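Local atomic coordinates of putative lipoprotein (Bacteroides fragilis, PDB entry 3QNK), a protein that is of unknown specificity but, as a putative SusD-family outer-membrane lipoprotein, probably helps bind glycans at the cell surface. Residues B[72-77]-B[123-128]; B[78-83]-B[116-121]; B[129-134]-B[150-155]. All coordinates share one frame; numbering follows the deposited sequence.

Contact 1 (B[72-77]-B[123-128]). With PO4 (phosphate ion), chain F.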
loop_
_atom_site.group_PDB
_atom_site.type_symbol
_atom_site.label_atom_id
_atom_site.label_comp_id
_atom_site.label_asym_id
_atom_site.label_seq_id
_atom_site.Cartn_x
_atom_site.Cartn_y
_atom_site.Cartn_z
ATOM N N GLN B 72 11.458 -6.321 -4.682
ATOM C CA GLN B 72 10.905 -7.308 -3.752
ATOM C C GLN B 72 11.320 -6.970 -2.313
ATOM O O GLN B 72 11.756 -7.833 -1.550
ATOM C CB GLN B 72 11.262 -8.740 -4.174
ATOM C CG GLN B 72 10.685 -9.057 -5.554
ATOM C CD GLN B 72 10.687 -10.479 -6.015
ATOM O OE1 GLN B 72 11.105 -11.430 -5.330
ATOM N NE2 GLN B 72 10.163 -10.637 -7.208
ATOM N N ASP B 73 11.160 -5.673 -1.960
ATOM C CA ASP B 73 11.511 -5.058 -0.672
ATOM C C ASP B 73 10.372 -5.157 0.324
ATOM O O ASP B 73 10.503 -4.701 1.461
ATOM C CB ASP B 73 11.896 -3.581 -0.888
ATOM C CG ASP B 73 10.801 -2.659 -1.407
ATOM O OD1 ASP B 73 9.897 -3.151 -2.134
ATOM O OD2 ASP B 73 10.843 -1.440 -1.079
ATOM N N ASP B 74 9.250 -5.764 -0.113
ATOM C CA ASP B 74 8.029 -5.991 0.658
ATOM C C ASP B 74 7.382 -4.656 1.023
ATOM O O ASP B 74 6.725 -4.550 2.063
ATOM C CB ASP B 74 8.330 -6.839 1.914
ATOM C CG ASP B 74 9.165 -8.088 1.656
ATOM O OD1 ASP B 74 8.966 -8.736 0.581
ATOM O OD2 ASP B 74 10.010 -8.426 2.524
ATOM N N ASP B 75 7.599 -3.624 0.172
ATOM C CA ASP B 75 7.089 -2.250 0.273
ATOM C C ASP B 75 7.486 -1.591 1.573
ATOM O O ASP B 75 6.774 -0.683 2.042
ATOM C CB ASP B 75 5.555 -2.237 0.113
ATOM C CG ASP B 75 5.066 -2.784 -1.222
ATOM O OD1 ASP B 75 5.380 -2.171 -2.269
ATOM O OD2 ASP B 75 4.322 -3.787 -1.216
ATOM N N VAL B 76 8.632 -2.030 2.162
ATOM C CA VAL B 76 9.072 -1.513 3.459
ATOM C C VAL B 76 9.416 -0.002 3.370
ATOM O O VAL B 76 8.967 0.745 4.230
ATOM C CB VAL B 76 10.173 -2.371 4.115
ATOM C CG1 VAL B 76 10.821 -1.652 5.320
ATOM C CG2 VAL B 76 9.570 -3.693 4.581
ATOM N N TRP B 77 10.131 0.440 2.322
ATOM C CA TRP B 77 10.466 1.851 2.146
ATOM C C TRP B 77 9.180 2.731 2.109
ATOM O O TRP B 77 9.062 3.670 2.903
ATOM C CB TRP B 77 11.307 2.042 0.871
ATOM C CG TRP B 77 11.870 3.427 0.708
ATOM C CD1 TRP B 77 11.205 4.537 0.287
ATOM C CD2 TRP B 77 13.236 3.830 0.913
ATOM N NE1 TRP B 77 12.071 5.603 0.194
ATOM C CE2 TRP B 77 13.320 5.205 0.586
ATOM C CE3 TRP B 77 14.395 3.167 1.361
ATOM C CZ2 TRP B 77 14.508 5.938 0.711
ATOM C CZ3 TRP B 77 15.571 3.893 1.485
ATOM C CH2 TRP B 77 15.622 5.263 1.160
ATOM N N VAL B 123 16.481 0.136 7.983
ATOM C CA VAL B 123 17.947 0.096 8.017
ATOM C C VAL B 123 18.473 -1.322 7.841
ATOM O O VAL B 123 19.400 -1.502 7.045
ATOM C CB VAL B 123 18.524 0.791 9.280
ATOM C CG1 VAL B 123 20.039 0.640 9.369
ATOM C CG2 VAL B 123 18.154 2.263 9.273
ATOM N N LYS B 124 17.867 -2.336 8.510
ATOM C CA LYS B 124 18.325 -3.733 8.381
ATOM C C LYS B 124 18.197 -4.247 6.907
ATOM O O LYS B 124 18.879 -5.194 6.540
ATOM C CB LYS B 124 17.640 -4.685 9.394
ATOM C CG LYS B 124 16.134 -4.858 9.228
ATOM C CD LYS B 124 15.593 -6.028 10.074
ATOM C CE LYS B 124 15.233 -5.696 11.504
ATOM N NZ LYS B 124 15.333 -6.907 12.389
ATOM N N ARG B 125 17.415 -3.573 6.065
ATOM C CA ARG B 125 17.154 -3.941 4.682
ATOM C C ARG B 125 17.973 -3.131 3.698
ATOM O O ARG B 125 18.797 -3.699 2.981
ATOM C CB ARG B 125 15.653 -3.776 4.353
ATOM C CG ARG B 125 14.745 -4.809 4.991
ATOM C CD ARG B 125 13.308 -4.468 4.699
ATOM N NE ARG B 125 12.490 -5.627 4.322
ATOM C CZ ARG B 125 11.817 -6.371 5.194
ATOM N NH1 ARG B 125 11.895 -6.117 6.488
ATOM N NH2 ARG B 125 11.075 -7.387 4.778
ATOM N N TYR B 126 17.741 -1.803 3.657
ATOM C CA TYR B 126 18.369 -0.880 2.703
ATOM C C TYR B 126 19.730 -0.300 3.156
ATOM O O TYR B 126 20.470 0.200 2.308
ATOM C CB TYR B 126 17.407 0.291 2.408
ATOM C CG TYR B 126 15.991 -0.133 2.057
ATOM C CD1 TYR B 126 15.655 -0.510 0.760
ATOM C CD2 TYR B 126 14.983 -0.137 3.017
ATOM C CE1 TYR B 126 14.357 -0.901 0.432
ATOM C CE2 TYR B 126 13.680 -0.511 2.695
ATOM C CZ TYR B 126 13.373 -0.898 1.403
ATOM O OH TYR B 126 12.086 -1.244 1.078
ATOM N N GLY B 127 20.032 -0.347 4.455
ATOM C CA GLY B 127 21.249 0.220 5.017
ATOM C C GLY B 127 20.941 1.643 5.388
ATOM O O GLY B 127 19.961 1.889 6.102
ATOM N N GLY B 128 21.696 2.590 4.858
ATOM C CA GLY B 128 21.385 3.991 5.106
ATOM C C GLY B 128 20.058 4.388 4.479
ATOM O O GLY B 128 19.729 3.944 3.375
HETATM P P PO4 F . 7.968 -7.154 8.276
HETATM O O1 PO4 F . 9.224 -7.562 7.349
HETATM O O2 PO4 F . 6.953 -6.131 7.505
HETATM O O3 PO4 F . 7.339 -8.481 8.983
HETATM O O4 PO4 F . 8.501 -6.345 9.524
#

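Contact 2 (B[78-83]-B[116-121]). With ACT (acetate ion), chain I.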
loop_
_atom_site.group_PDB
_atom_site.type_symbol
_atom_site.label_atom_id
_atom_site.label_comp_id
_atom_site.label_asym_id
_atom_site.label_seq_id
_atom_site.Cartn_x
_atom_site.Cartn_y
_atom_site.Cartn_z
ATOM N N GLU B 78 8.213 2.385 1.252
ATOM C CA GLU B 78 6.928 3.061 1.089
ATOM C C GLU B 78 6.107 3.124 2.399
ATOM O O GLU B 78 5.696 4.216 2.834
ATOM C CB GLU B 78 6.109 2.319 0.027
ATOM C CG GLU B 78 4.858 3.047 -0.444
ATOM C CD GLU B 78 3.975 2.293 -1.418
ATOM O OE1 GLU B 78 4.473 1.366 -2.100
ATOM O OE2 GLU B 78 2.782 2.660 -1.523
ATOM N N ASP B 79 5.885 1.950 3.015
ATOM C CA ASP B 79 5.060 1.789 4.191
ATOM C C ASP B 79 5.637 2.358 5.483
ATOM O O ASP B 79 4.896 2.930 6.293
ATOM C CB ASP B 79 4.760 0.291 4.396
ATOM C CG ASP B 79 3.907 -0.391 3.328
ATOM O OD1 ASP B 79 3.263 0.326 2.524
ATOM O OD2 ASP B 79 3.871 -1.643 3.305
ATOM N N TYR B 80 6.910 2.151 5.714
ATOM C CA TYR B 80 7.533 2.501 6.969
ATOM C C TYR B 80 7.774 4.005 7.130
ATOM O O TYR B 80 7.783 4.479 8.263
ATOM C CB TYR B 80 8.797 1.660 7.172
ATOM C CG TYR B 80 8.437 0.309 7.749
ATOM C CD1 TYR B 80 7.743 -0.632 6.991
ATOM C CD2 TYR B 80 8.634 0.034 9.094
ATOM C CE1 TYR B 80 7.333 -1.846 7.541
ATOM C CE2 TYR B 80 8.201 -1.162 9.659
ATOM C CZ TYR B 80 7.568 -2.109 8.875
ATOM O OH TYR B 80 7.163 -3.296 9.439
ATOM N N TYR B 81 7.848 4.777 6.021
ATOM C CA TYR B 81 7.969 6.234 6.150
ATOM C C TYR B 81 6.652 6.836 6.604
ATOM O O TYR B 81 6.669 7.832 7.330
ATOM C CB TYR B 81 8.495 6.887 4.871
ATOM C CG TYR B 81 10.004 6.865 4.813
ATOM C CD1 TYR B 81 10.768 7.540 5.762
ATOM C CD2 TYR B 81 10.674 6.139 3.831
ATOM C CE1 TYR B 81 12.162 7.492 5.741
ATOM C CE2 TYR B 81 12.073 6.090 3.789
ATOM C CZ TYR B 81 12.812 6.766 4.750
ATOM O OH TYR B 81 14.183 6.731 4.714
ATOM N N VAL B 82 5.525 6.178 6.278
ATOM C CA VAL B 82 4.168 6.587 6.718
ATOM C C VAL B 82 4.100 6.429 8.238
ATOM O O VAL B 82 3.646 7.336 8.942
ATOM C CB VAL B 82 3.054 5.766 6.004
ATOM C CG1 VAL B 82 1.681 6.079 6.569
ATOM C CG2 VAL B 82 3.058 5.996 4.501
ATOM N N LYS B 83 4.605 5.271 8.743
ATOM C CA LYS B 83 4.663 4.901 10.162
ATOM C C LYS B 83 5.509 5.901 10.914
ATOM O O LYS B 83 5.105 6.390 11.973
ATOM C CB LYS B 83 5.226 3.476 10.340
ATOM C CG LYS B 83 4.430 2.402 9.638
ATOM C CD LYS B 83 5.029 1.036 9.949
ATOM C CE LYS B 83 4.570 -0.004 8.965
ATOM N NZ LYS B 83 3.132 -0.396 9.144
ATOM N N ALA B 116 12.089 3.910 16.647
ATOM C CA ALA B 116 13.352 3.174 16.566
ATOM C C ALA B 116 13.131 1.837 15.875
ATOM O O ALA B 116 13.896 1.454 14.988
ATOM C CB ALA B 116 13.913 2.963 17.957
HETATM N N MSE B 117 12.053 1.150 16.253
HETATM C CA MSE B 117 11.650 -0.125 15.690
HETATM C C MSE B 117 11.328 0.006 14.205
HETATM O O MSE B 117 11.710 -0.879 13.435
HETATM C CB MSE B 117 10.447 -0.676 16.462
HETATM C CG MSE B 117 9.841 -1.890 15.804
HETATM SE SE MSE B 117 8.646 -2.778 16.966
HETATM C CE MSE B 117 9.970 -3.785 17.980
ATOM N N PHE B 118 10.638 1.079 13.807
ATOM C CA PHE B 118 10.246 1.304 12.407
ATOM C C PHE B 118 11.454 1.595 11.542
ATOM O O PHE B 118 11.566 0.981 10.482
ATOM C CB PHE B 118 9.196 2.419 12.275
ATOM C CG PHE B 118 7.893 2.119 12.968
ATOM C CD1 PHE B 118 7.376 0.831 12.995
ATOM C CD2 PHE B 118 7.153 3.131 13.556
ATOM C CE1 PHE B 118 6.164 0.553 13.634
ATOM C CE2 PHE B 118 5.937 2.853 14.199
ATOM C CZ PHE B 118 5.449 1.563 14.225
ATOM N N TYR B 119 12.379 2.467 12.003
ATOM C CA TYR B 119 13.598 2.781 11.272
ATOM C C TYR B 119 14.515 1.567 11.183
ATOM O O TYR B 119 15.141 1.360 10.134
ATOM C CB TYR B 119 14.344 3.950 11.888
ATOM C CG TYR B 119 14.014 5.292 11.256
ATOM C CD1 TYR B 119 14.359 5.568 9.933
ATOM C CD2 TYR B 119 13.419 6.308 11.997
ATOM C CE1 TYR B 119 14.059 6.797 9.349
ATOM C CE2 TYR B 119 13.132 7.545 11.426
ATOM C CZ TYR B 119 13.434 7.775 10.100
ATOM O OH TYR B 119 13.142 8.990 9.551
ATOM N N PHE B 120 14.566 0.730 12.247
ATOM C CA PHE B 120 15.397 -0.478 12.234
ATOM C C PHE B 120 14.930 -1.441 11.157
ATOM O O PHE B 120 15.781 -2.020 10.512
ATOM C CB PHE B 120 15.423 -1.173 13.599
ATOM C CG PHE B 120 16.363 -2.359 13.717
ATOM C CD1 PHE B 120 17.673 -2.285 13.243
ATOM C CD2 PHE B 120 15.964 -3.522 14.373
ATOM C CE1 PHE B 120 18.544 -3.380 13.378
ATOM C CE2 PHE B 120 16.847 -4.603 14.523
ATOM C CZ PHE B 120 18.122 -4.524 14.024
ATOM N N GLU B 121 13.607 -1.570 10.911
ATOM C CA GLU B 121 13.088 -2.427 9.830
ATOM C C GLU B 121 13.582 -1.981 8.461
ATOM O O GLU B 121 13.831 -2.821 7.589
ATOM C CB GLU B 121 11.563 -2.477 9.800
ATOM C CG GLU B 121 11.001 -3.716 10.468
ATOM C CD GLU B 121 11.557 -5.065 10.047
ATOM O OE1 GLU B 121 11.556 -5.345 8.829
ATOM O OE2 GLU B 121 11.967 -5.853 10.933
HETATM C C ACT I . 8.362 -4.952 12.900
HETATM O O ACT I . 7.907 -6.119 13.090
HETATM O OXT ACT I . 7.626 -3.960 12.361
HETATM C CH3 ACT I . 9.802 -4.873 13.423
#

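Contact 3 (B[129-134]-B[150-155])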
loop_
_atom_site.group_PDB
_atom_site.type_symbol
_atom_site.label_atom_id
_atom_site.label_comp_id
_atom_site.label_asym_id
_atom_site.label_seq_id
_atom_site.Cartn_x
_atom_site.Cartn_y
_atom_site.Cartn_z
ATOM N N VAL B 129 19.251 5.168 5.195
ATOM C CA VAL B 129 17.937 5.656 4.722
ATOM C C VAL B 129 17.850 7.201 4.924
ATOM O O VAL B 129 18.785 7.811 5.446
ATOM C CB VAL B 129 16.749 4.929 5.437
ATOM C CG1 VAL B 129 16.742 3.436 5.156
ATOM C CG2 VAL B 129 16.736 5.213 6.943
ATOM N N ILE B 130 16.717 7.816 4.552
ATOM C CA ILE B 130 16.485 9.242 4.787
ATOM C C ILE B 130 16.052 9.390 6.237
ATOM O O ILE B 130 15.008 8.848 6.622
ATOM C CB ILE B 130 15.433 9.850 3.811
ATOM C CG1 ILE B 130 15.874 9.736 2.338
ATOM C CG2 ILE B 130 15.120 11.297 4.227
ATOM C CD1 ILE B 130 14.784 9.779 1.425
ATOM N N LEU B 131 16.846 10.108 7.046
ATOM C CA LEU B 131 16.492 10.303 8.451
ATOM C C LEU B 131 15.609 11.532 8.589
ATOM O O LEU B 131 16.004 12.633 8.205
ATOM C CB LEU B 131 17.730 10.397 9.357
ATOM C CG LEU B 131 18.577 9.130 9.461
ATOM C CD1 LEU B 131 19.858 9.405 10.231
ATOM C CD2 LEU B 131 17.799 7.995 10.081
ATOM N N LEU B 132 14.385 11.323 9.085
ATOM C CA LEU B 132 13.385 12.360 9.310
ATOM C C LEU B 132 12.938 12.359 10.769
ATOM O O LEU B 132 12.507 11.327 11.289
ATOM C CB LEU B 132 12.171 12.164 8.387
ATOM C CG LEU B 132 12.418 12.203 6.897
ATOM C CD1 LEU B 132 11.163 11.970 6.159
ATOM C CD2 LEU B 132 12.973 13.534 6.465
ATOM N N ASP B 133 13.055 13.511 11.420
ATOM C CA ASP B 133 12.684 13.705 12.824
ATOM C C ASP B 133 11.493 14.663 12.932
ATOM O O ASP B 133 11.015 14.944 14.041
ATOM C CB ASP B 133 13.885 14.248 13.633
ATOM C CG ASP B 133 14.465 15.591 13.153
ATOM O OD1 ASP B 133 14.151 16.011 12.010
ATOM O OD2 ASP B 133 15.283 16.182 13.888
ATOM N N LYS B 134 11.041 15.190 11.779
ATOM C CA LYS B 134 9.902 16.105 11.677
ATOM C C LYS B 134 9.014 15.667 10.516
ATOM O O LYS B 134 9.457 14.897 9.647
ATOM C CB LYS B 134 10.357 17.581 11.516
ATOM C CG LYS B 134 11.244 17.900 10.291
ATOM C CD LYS B 134 10.537 18.770 9.227
ATOM C CE LYS B 134 10.467 20.273 9.475
ATOM N N LYS B 150 25.831 4.211 9.478
ATOM C CA LYS B 150 26.316 4.520 10.829
ATOM C C LYS B 150 25.428 5.556 11.492
ATOM O O LYS B 150 25.018 5.341 12.638
ATOM C CB LYS B 150 27.791 4.984 10.838
ATOM C CG LYS B 150 28.522 4.662 12.156
ATOM C CD LYS B 150 28.883 3.146 12.294
ATOM C CE LYS B 150 29.501 2.728 13.621
ATOM N NZ LYS B 150 29.721 1.249 13.700
ATOM N N GLU B 151 25.091 6.649 10.758
ATOM C CA GLU B 151 24.208 7.729 11.210
ATOM C C GLU B 151 22.809 7.207 11.560
ATOM O O GLU B 151 22.204 7.632 12.546
ATOM C CB GLU B 151 24.069 8.753 10.102
ATOM C CG GLU B 151 24.774 10.061 10.315
ATOM C CD GLU B 151 24.210 11.134 9.403
ATOM O OE1 GLU B 151 24.372 11.030 8.160
ATOM O OE2 GLU B 151 23.519 12.033 9.938
ATOM N N CYS B 152 22.290 6.301 10.729
ATOM C CA CYS B 152 20.981 5.692 10.904
ATOM C C CYS B 152 20.980 4.816 12.167
ATOM O O CYS B 152 20.071 4.958 12.990
ATOM C CB CYS B 152 20.593 4.910 9.654
ATOM S SG CYS B 152 20.368 5.951 8.176
ATOM N N TYR B 153 22.055 4.009 12.382
ATOM C CA TYR B 153 22.168 3.202 13.596
ATOM C C TYR B 153 22.273 4.113 14.830
ATOM O O TYR B 153 21.665 3.809 15.853
ATOM C CB TYR B 153 23.338 2.215 13.519
ATOM C CG TYR B 153 22.980 0.939 12.793
ATOM C CD1 TYR B 153 22.084 0.029 13.338
ATOM C CD2 TYR B 153 23.537 0.641 11.558
ATOM C CE1 TYR B 153 21.747 -1.147 12.664
ATOM C CE2 TYR B 153 23.221 -0.536 10.885
ATOM C CZ TYR B 153 22.323 -1.426 11.436
ATOM O OH TYR B 153 21.994 -2.550 10.718
ATOM N N ASP B 154 22.957 5.279 14.694
ATOM C CA ASP B 154 23.061 6.295 15.754
ATOM C C ASP B 154 21.678 6.863 16.087
ATOM O O ASP B 154 21.341 6.966 17.262
ATOM C CB ASP B 154 24.006 7.437 15.355
ATOM C CG ASP B 154 25.481 7.117 15.336
ATOM O OD1 ASP B 154 25.873 6.071 15.900
ATOM O OD2 ASP B 154 26.258 7.952 14.834
ATOM N N PHE B 155 20.869 7.192 15.053
ATOM C CA PHE B 155 19.502 7.714 15.214
ATOM C C PHE B 155 18.637 6.718 15.985
ATOM O O PHE B 155 18.062 7.100 16.997
ATOM C CB PHE B 155 18.871 8.042 13.838
ATOM C CG PHE B 155 17.572 8.800 13.882
ATOM C CD1 PHE B 155 16.366 8.140 14.101
ATOM C CD2 PHE B 155 17.539 10.165 13.650
ATOM C CE1 PHE B 155 15.164 8.841 14.144
ATOM C CE2 PHE B 155 16.332 10.858 13.658
ATOM C CZ PHE B 155 15.154 10.191 13.919
#

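Contact 1 (B[72-77]-B[123-128])
Tyr126 has CG anti to its carbonyl carbon (chi1 -49°), and Trp77 has CG anti to its backbone N (chi1 -172°); these torsions bring the indole edge onto the phenol face. The pair is T-shaped, with planes at 87°, and Trp77 CE3 stands 3.6 Å above the Tyr126 ring, over its centre. Tyr126 OH donates to Asp73 OD2 and accepts from Trp77 N at 2.9 Å, which ties the phenol to the first turn of helix 76-93. Arg125, bent at chi3, reaches over the turn Asp73-Val76. Its NH2 meets Asp74 OD2 at 2.7 Å in a somewhat bent salt bridge; OD2 lies near the guanidinium plane and accepts through its own anti lone pair, while Asp74 OD1 pairs with Arg42, helping to hold the carboxylate. Val76 CG2 lies over one guanidinium face, 3.5 Å above the plane. Arg125 NH1 and NH2 each reach O1 of a phosphate ion, probably from the crystallisation liquor, at 3.2 Å, and NH1 pairs with Glu121. The contact joins the start of helix 76-93 to the end of helix 101-126 in the alpha-alpha superhelix; Val123 rests on helix 149-166, while the loop at Thr498 hydrogen-bonds the Arg125 backbone.

Contact 2 (B[78-83]-B[116-121])
Tyr80 drives its ring toward helix 101-126 between Phe118 and Glu121: Tyr80 CD2 lies 3.4 Å from Phe118 O, and Tyr80 CE2 is 3.6 Å from Glu121 CB. Phe118 in turn receives Lys83 over one face, where Lys83 CB sits 3.9 Å from the ring centroid and 16° off its normal, a CH-pi contact. With CG anti to its carbonyl carbon (chi1 -59°), the lysine runs on past Tyr80, where Lys83 CE lies 3.5 Å above the ring plane, and a bend at chi4 turns NZ to Glu30. This close packing belongs to a nearly antiparallel helix pair, a building element of the alpha-alpha superhelix: the segment axes come within 9.5 Å, with their N-to-C directions 162° apart. On another flank the fit is looser, and Tyr81 and Tyr119, crossing at about a right angle, touch through their CE1 atoms alone, at 4.1 Å; their hydroxyls bond to the backbone N of Ile130 and Leu132, respectively. The outer end of partly exposed Glu121 faces a bound acetate, probably from the crystallisation liquor. Tyr80 OH donates to acetate OXT at 3.0 Å, near the ring plane; Glu121 OE1 forms a salt bridge with Arg125, while OE2 lies beside the acetate methyl.

Contact 3 (B[129-134]-B[150-155])
Leu131 is the main bump of this contact, and the hollow that receives it is formed by Glu151, Cys152 and Phe155 on helix 149-166. The two methyls of the leucine divide the hollow between them. Leu131 CD1 rests against the helix backbone, 3.7 Å from Glu151 O, whereas Leu131 CD2 enters between a thiol and a ring, 3.8 Å from Cys152 SG and 3.9 Å from Phe155 CG. With CG anti to its carbonyl carbon (chi1 -65°), the leucine projects toward the helix, and it interleaves with Phe155, the two side chains pointing in opposite senses.

Phe155 is the answering bump. Its CG is anti to the backbone N (chi1 -170°), which carries the ring out from the helix to lie alongside the 129-134 chain. There Phe155 CZ comes within 3.9 Å of Leu132 O, and Asp133 CB approaches the ring edge, 4.2 Å from Phe155 CE2. In fold terms, an extended connection turns back against the direction of helix 101-126 and runs alongside helix 149-166, the next helix of the alpha-alpha superhelix, and Tyr119 of helix 101-126 meets Phe155 edge-to-face.

At the start of the connection the fit becomes polar. The amide of Val129 points almost straight at the thiol, giving a Val129 N to Cys152 SG hydrogen bond of 3.3 Å with an N-H...S angle of 176°. Val129 CG2 adds an apolar touch at 3.9 Å from the same Cys152 SG, so one sulfur serves both the backbone and the aliphatic surface. Glu151 CB and Asp133 CB form the outer margin of the hollow.

How the contacts relate
Contacts 1 and 2 hold the same two elements, helices 76-93 and 101-126, and both are buried; contact 2 is nested within the chain loop that contact 1 closes, and their centres are 9 Å apart. Contact 3 lies further out, about 23 Å from the chain centre against 15 and 16 Å, and is only partly buried. The chemistry follows this placement: charge pairs and a hydroxyl that both donates and accepts a hydrogen bond at the helix ends, aromatic and aliphatic packing one or two turns further into the helices, and a leucine of the outer connection set against a thiol and a ring of helix 149-166. Contacts 1 and 3 join directly: Trp77 CZ3 lies 3.9 Å from Val129 CG1.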